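Local coordinates for ribokinase RBSK (Mycobacterium tuberculosis, PDB 3GO6), which probably phosphorylates D-ribose at O-5, using ATP and magnesium, to give D-ribose 5-phosphate, at residues L217-G221 with E232-P236; R273-A278 with I298-L302. All coordinates share one frame; numbering follows the deposited sequence.

Contact 1: L217-G221 with E232-P236; sequences LGVRG and EVPAP
The guanidinium of Arg220 and the carboxylate of Glu232 approach each other at a slant, their planes 47° apart, with Arg220 NH2 standing 4.1 Å from Glu232 OE2. That is too far for a salt bridge, so the attraction is long-range. Leu217 joins them: its CD1 lies over one face of the guanidinium, toward the rim, and also rests 4.0 Å from Glu232 OE1. Arg220 leaves its backbone pointing away from 232-236, and bends at chi2 and chi3 bring the guanidinium back to Glu232.

Further along, backbone and water make the contact. Gly221, with no side chain, lets Val233 O come in against its CA at 3.4 Å in a CH...O contact. Ala235 CB packs 3.8 Å from Val219 O. No direct hydrogen bond crosses; instead one water donates to both Val219 O and Pro236 O, while another accepts from Ala235 N and, 3.1 Å from Val219 O, probably donates to it.

Residues 217-221 belong to the predicted ATP site, and Gly221 contacts ADP in another structure of this protein, though none is bound to this chain. The turn links strand 212-216 to strand 222-226, whose Arg223 touches both Leu217 and Glu232. Val233 ends strand 229-233, at one edge of the large sheet within this chain, and packs on helix 265-282.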
loop_
_atom_site.group_PDB
_atom_site.type_symbol
_atom_site.label_atom_id
_atom_site.label_comp_id
_atom_site.label_asym_id
_atom_site.label_seq_id
_atom_site.Cartn_x
_atom_site.Cartn_y
_atom_site.Cartn_z
ATOM N N LEU A 217 -13.581 14.271 -18.913
ATOM C CA LEU A 217 -14.818 14.421 -18.156
ATOM C C LEU A 217 -15.332 13.057 -17.683
ATOM O O LEU A 217 -16.541 12.844 -17.623
ATOM C CB LEU A 217 -15.892 15.056 -19.058
ATOM C CG LEU A 217 -15.609 16.414 -19.697
ATOM C CD1 LEU A 217 -16.709 16.735 -20.707
ATOM C CD2 LEU A 217 -15.482 17.520 -18.634
ATOM N N GLY A 218 -14.431 12.132 -17.371
ATOM C CA GLY A 218 -14.853 10.789 -16.962
ATOM C C GLY A 218 -15.728 10.185 -18.045
ATOM O O GLY A 218 -15.312 10.123 -19.198
ATOM N N VAL A 219 -16.956 9.787 -17.693
ATOM C CA VAL A 219 -17.877 9.098 -18.632
ATOM C C VAL A 219 -18.460 9.947 -19.759
ATOM O O VAL A 219 -18.927 9.411 -20.765
ATOM C CB VAL A 219 -19.054 8.364 -17.885
ATOM C CG1 VAL A 219 -18.513 7.442 -16.788
ATOM C CG2 VAL A 219 -20.077 9.371 -17.315
ATOM N N ARG A 220 -18.454 11.266 -19.600
ATOM C CA ARG A 220 -18.942 12.140 -20.654
ATOM C C ARG A 220 -17.906 12.341 -21.762
ATOM O O ARG A 220 -18.158 13.083 -22.716
ATOM C CB ARG A 220 -19.392 13.480 -20.076
ATOM C CG ARG A 220 -20.644 13.367 -19.196
ATOM C CD ARG A 220 -20.627 14.418 -18.102
ATOM N NE ARG A 220 -20.548 15.765 -18.663
ATOM C CZ ARG A 220 -19.904 16.784 -18.100
ATOM N NH1 ARG A 220 -19.258 16.622 -16.954
ATOM N NH2 ARG A 220 -19.899 17.968 -18.697
ATOM N N GLY A 221 -16.749 11.678 -21.637
ATOM C CA GLY A 221 -15.699 11.769 -22.651
ATOM C C GLY A 221 -14.711 12.892 -22.355
ATOM O O GLY A 221 -13.932 12.813 -21.403
ATOM N N GLU A 232 -17.505 19.321 -27.226
ATOM C CA GLU A 232 -17.393 18.120 -26.415
ATOM C C GLU A 232 -17.340 16.897 -27.322
ATOM O O GLU A 232 -17.823 16.924 -28.461
ATOM C CB GLU A 232 -18.519 18.047 -25.367
ATOM C CG GLU A 232 -18.555 19.280 -24.442
ATOM C CD GLU A 232 -19.144 19.023 -23.059
ATOM O OE1 GLU A 232 -19.822 17.981 -22.864
ATOM O OE2 GLU A 232 -18.923 19.883 -22.158
ATOM N N VAL A 233 -16.706 15.840 -26.827
ATOM C CA VAL A 233 -16.574 14.590 -27.560
ATOM C C VAL A 233 -17.031 13.495 -26.593
ATOM O O VAL A 233 -16.396 13.308 -25.548
ATOM C CB VAL A 233 -15.116 14.322 -28.013
ATOM C CG1 VAL A 233 -15.021 13.002 -28.759
ATOM C CG2 VAL A 233 -14.587 15.458 -28.896
ATOM N N PRO A 234 -18.154 12.810 -26.909
ATOM C CA PRO A 234 -18.670 11.731 -26.055
ATOM C C PRO A 234 -17.862 10.436 -26.093
ATOM O O PRO A 234 -17.128 10.163 -27.054
ATOM C CB PRO A 234 -20.084 11.480 -26.623
ATOM C CG PRO A 234 -19.954 11.808 -28.059
ATOM C CD PRO A 234 -19.048 13.049 -28.067
ATOM N N ALA A 235 -18.000 9.649 -25.030
ATOM C CA ALA A 235 -17.418 8.312 -24.959
ATOM C C ALA A 235 -18.540 7.291 -25.118
ATOM O O ALA A 235 -19.680 7.600 -24.793
ATOM C CB ALA A 235 -16.727 8.122 -23.599
ATOM N N PRO A 236 -18.222 6.071 -25.584
ATOM C CA PRO A 236 -19.183 4.963 -25.495
ATOM C C PRO A 236 -19.733 4.769 -24.073
ATOM O O PRO A 236 -18.996 4.925 -23.084
ATOM C CB PRO A 236 -18.350 3.745 -25.903
ATOM C CG PRO A 236 -17.260 4.302 -26.752
ATOM C CD PRO A 236 -16.957 5.658 -26.221
HETATM O O HOH W 1 -18.464 6.487 -20.964
HETATM O O HOH W 2 -20.497 10.337 -23.231
HETATM O O HOH W 3 -21.738 8.159 -22.207
HETATM O O HOH W 4 -19.868 14.896 -24.253
#

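Contact 2: R273-A278 with I298-L302; sequences RRACAA and IDAAL
Leu302 wedges against helix 265-282 with both methyls: CD1 sits 3.5 Å from Arg274 CG, and CD2 reaches Ala277 CB at 3.7 Å, also touching Arg273 O. Next to it, Ile298 splits its two branches. CG1 and CD1 pack on Ala278 CB, whereas CG2, anti to the backbone N, lies 3.7 Å above the centre of the Arg274 guanidinium and covers one of its faces. Alanine methyls thus meet the larger Leu302 and Ile298, where the short segments pass 9.2 Å apart between axes, nearly perpendicular, at 97°. At the guanidinium's edge, Arg274 NH1 donates to Asp299 OD1 within the guanidinium plane; the 2.5 Å is unusually short, probably reflecting some error in the side-chain positions. NH2 adds a weak bond to the same oxygen at 3.1 Å.

The looser side is at the margins. Arg273 offers little beyond its carbonyl, its exposed side chain leading away from 298-302, and Asp299 is partly exposed, its CB directed away from the other helix.

Arg274 NE makes a weak hydrogen bond to Asn257, and Arg270 brings a like charge close. The buried arginine thus combines apolar packing over a face with a salt bridge at its edge, and Asp299 probably helps offset the positive charge gathered there.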
loop_
_atom_site.group_PDB
_atom_site.type_symbol
_atom_site.label_atom_id
_atom_site.label_comp_id
_atom_site.label_asym_id
_atom_site.label_seq_id
_atom_site.Cartn_x
_atom_site.Cartn_y
_atom_site.Cartn_z
ATOM N N ARG A 273 -11.819 11.262 -30.556
ATOM C CA ARG A 273 -12.807 10.170 -30.579
ATOM C C ARG A 273 -12.188 8.836 -30.168
ATOM O O ARG A 273 -12.776 8.093 -29.387
ATOM C CB ARG A 273 -13.477 10.043 -31.956
ATOM C CG ARG A 273 -14.532 11.127 -32.169
ATOM C CD ARG A 273 -15.018 11.219 -33.608
ATOM N NE ARG A 273 -16.037 12.265 -33.711
ATOM C CZ ARG A 273 -16.538 12.755 -34.847
ATOM N NH1 ARG A 273 -16.110 12.313 -36.025
ATOM N NH2 ARG A 273 -17.479 13.702 -34.800
ATOM N N ARG A 274 -11.016 8.535 -30.714
ATOM C CA ARG A 274 -10.338 7.275 -30.420
ATOM C C ARG A 274 -9.899 7.226 -28.956
ATOM O O ARG A 274 -10.052 6.206 -28.299
ATOM C CB ARG A 274 -9.155 7.085 -31.368
ATOM C CG ARG A 274 -9.623 6.799 -32.817
ATOM C CD ARG A 274 -8.484 6.605 -33.803
ATOM N NE ARG A 274 -7.777 5.358 -33.537
ATOM C CZ ARG A 274 -8.202 4.146 -33.894
ATOM N NH1 ARG A 274 -9.354 4.001 -34.554
ATOM N NH2 ARG A 274 -7.478 3.070 -33.576
ATOM N N ALA A 275 -9.366 8.336 -28.452
ATOM C CA ALA A 275 -8.918 8.409 -27.060
ATOM C C ALA A 275 -10.114 8.239 -26.117
ATOM O O ALA A 275 -10.027 7.513 -25.112
ATOM C CB ALA A 275 -8.154 9.741 -26.793
ATOM N N CYS A 276 -11.245 8.862 -26.464
ATOM C CA CYS A 276 -12.473 8.725 -25.659
ATOM C C CYS A 276 -12.954 7.276 -25.626
ATOM O O CYS A 276 -13.287 6.760 -24.556
ATOM C CB CYS A 276 -13.597 9.652 -26.166
ATOM S SG CYS A 276 -13.444 11.347 -25.602
ATOM N N ALA A 277 -12.960 6.614 -26.783
ATOM C CA ALA A 277 -13.367 5.210 -26.846
ATOM C C ALA A 277 -12.437 4.311 -26.053
ATOM O O ALA A 277 -12.897 3.431 -25.332
ATOM C CB ALA A 277 -13.471 4.716 -28.305
ATOM N N ALA A 278 -11.126 4.515 -26.192
ATOM C CA ALA A 278 -10.149 3.672 -25.488
ATOM C C ALA A 278 -10.242 3.833 -23.972
ATOM O O ALA A 278 -10.176 2.844 -23.230
ATOM C CB ALA A 278 -8.730 3.945 -25.984
ATOM N N ILE A 298 -10.334 -0.661 -30.227
ATOM C CA ILE A 298 -10.711 0.745 -30.331
ATOM C C ILE A 298 -11.577 0.951 -31.592
ATOM O O ILE A 298 -12.665 1.548 -31.522
ATOM C CB ILE A 298 -9.459 1.668 -30.369
ATOM C CG1 ILE A 298 -8.659 1.562 -29.049
ATOM C CG2 ILE A 298 -9.853 3.116 -30.642
ATOM C CD1 ILE A 298 -7.255 2.188 -29.135
ATOM N N ASP A 299 -11.083 0.448 -32.728
ATOM C CA ASP A 299 -11.823 0.477 -34.004
ATOM C C ASP A 299 -13.218 -0.111 -33.857
ATOM O O ASP A 299 -14.197 0.515 -34.254
ATOM C CB ASP A 299 -11.081 -0.299 -35.094
ATOM C CG ASP A 299 -9.802 0.361 -35.517
ATOM O OD1 ASP A 299 -9.638 1.573 -35.259
ATOM O OD2 ASP A 299 -8.956 -0.340 -36.125
ATOM N N ALA A 300 -13.282 -1.305 -33.280
ATOM C CA ALA A 300 -14.527 -2.044 -33.078
ATOM C C ALA A 300 -15.522 -1.309 -32.191
ATOM O O ALA A 300 -16.727 -1.354 -32.446
ATOM C CB ALA A 300 -14.236 -3.428 -32.510
ATOM N N ALA A 301 -15.022 -0.639 -31.153
ATOM C CA ALA A 301 -15.876 0.134 -30.242
ATOM C C ALA A 301 -16.406 1.393 -30.914
ATOM O O ALA A 301 -17.521 1.828 -30.642
ATOM C CB ALA A 301 -15.115 0.496 -28.967
ATOM N N LEU A 302 -15.603 1.981 -31.791
ATOM C CA LEU A 302 -16.052 3.129 -32.563
ATOM C C LEU A 302 -17.085 2.728 -33.629
ATOM O O LEU A 302 -18.070 3.443 -33.818
ATOM C CB LEU A 302 -14.875 3.879 -33.182
ATOM C CG LEU A 302 -13.977 4.692 -32.241
ATOM C CD1 LEU A 302 -12.775 5.189 -33.015
ATOM C CD2 LEU A 302 -14.726 5.856 -31.628
#

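In the fold
From the N terminus, the chain passes through most of the large mixed sheet before contact 1 closes a short loop, in which strands 222-226 and 229-233 run antiparallel at the sheet's edge. Helix 246-257 follows, then helix 265-282, from which contact 2 closes a second loop onto helix 295-303. The two loops lie in series, neither enclosing the other, yet the contacts touch, with centres about 11 Å apart. Cys276, which contacts ADP in another structure of this protein, meets Gly221, Val233 and Pro234, while Pro236 packs on Ala277. Helix 265-282 thus lies between the nucleotide-site turn and the C-terminal helix, joining the sheet's edge to helix 295-303.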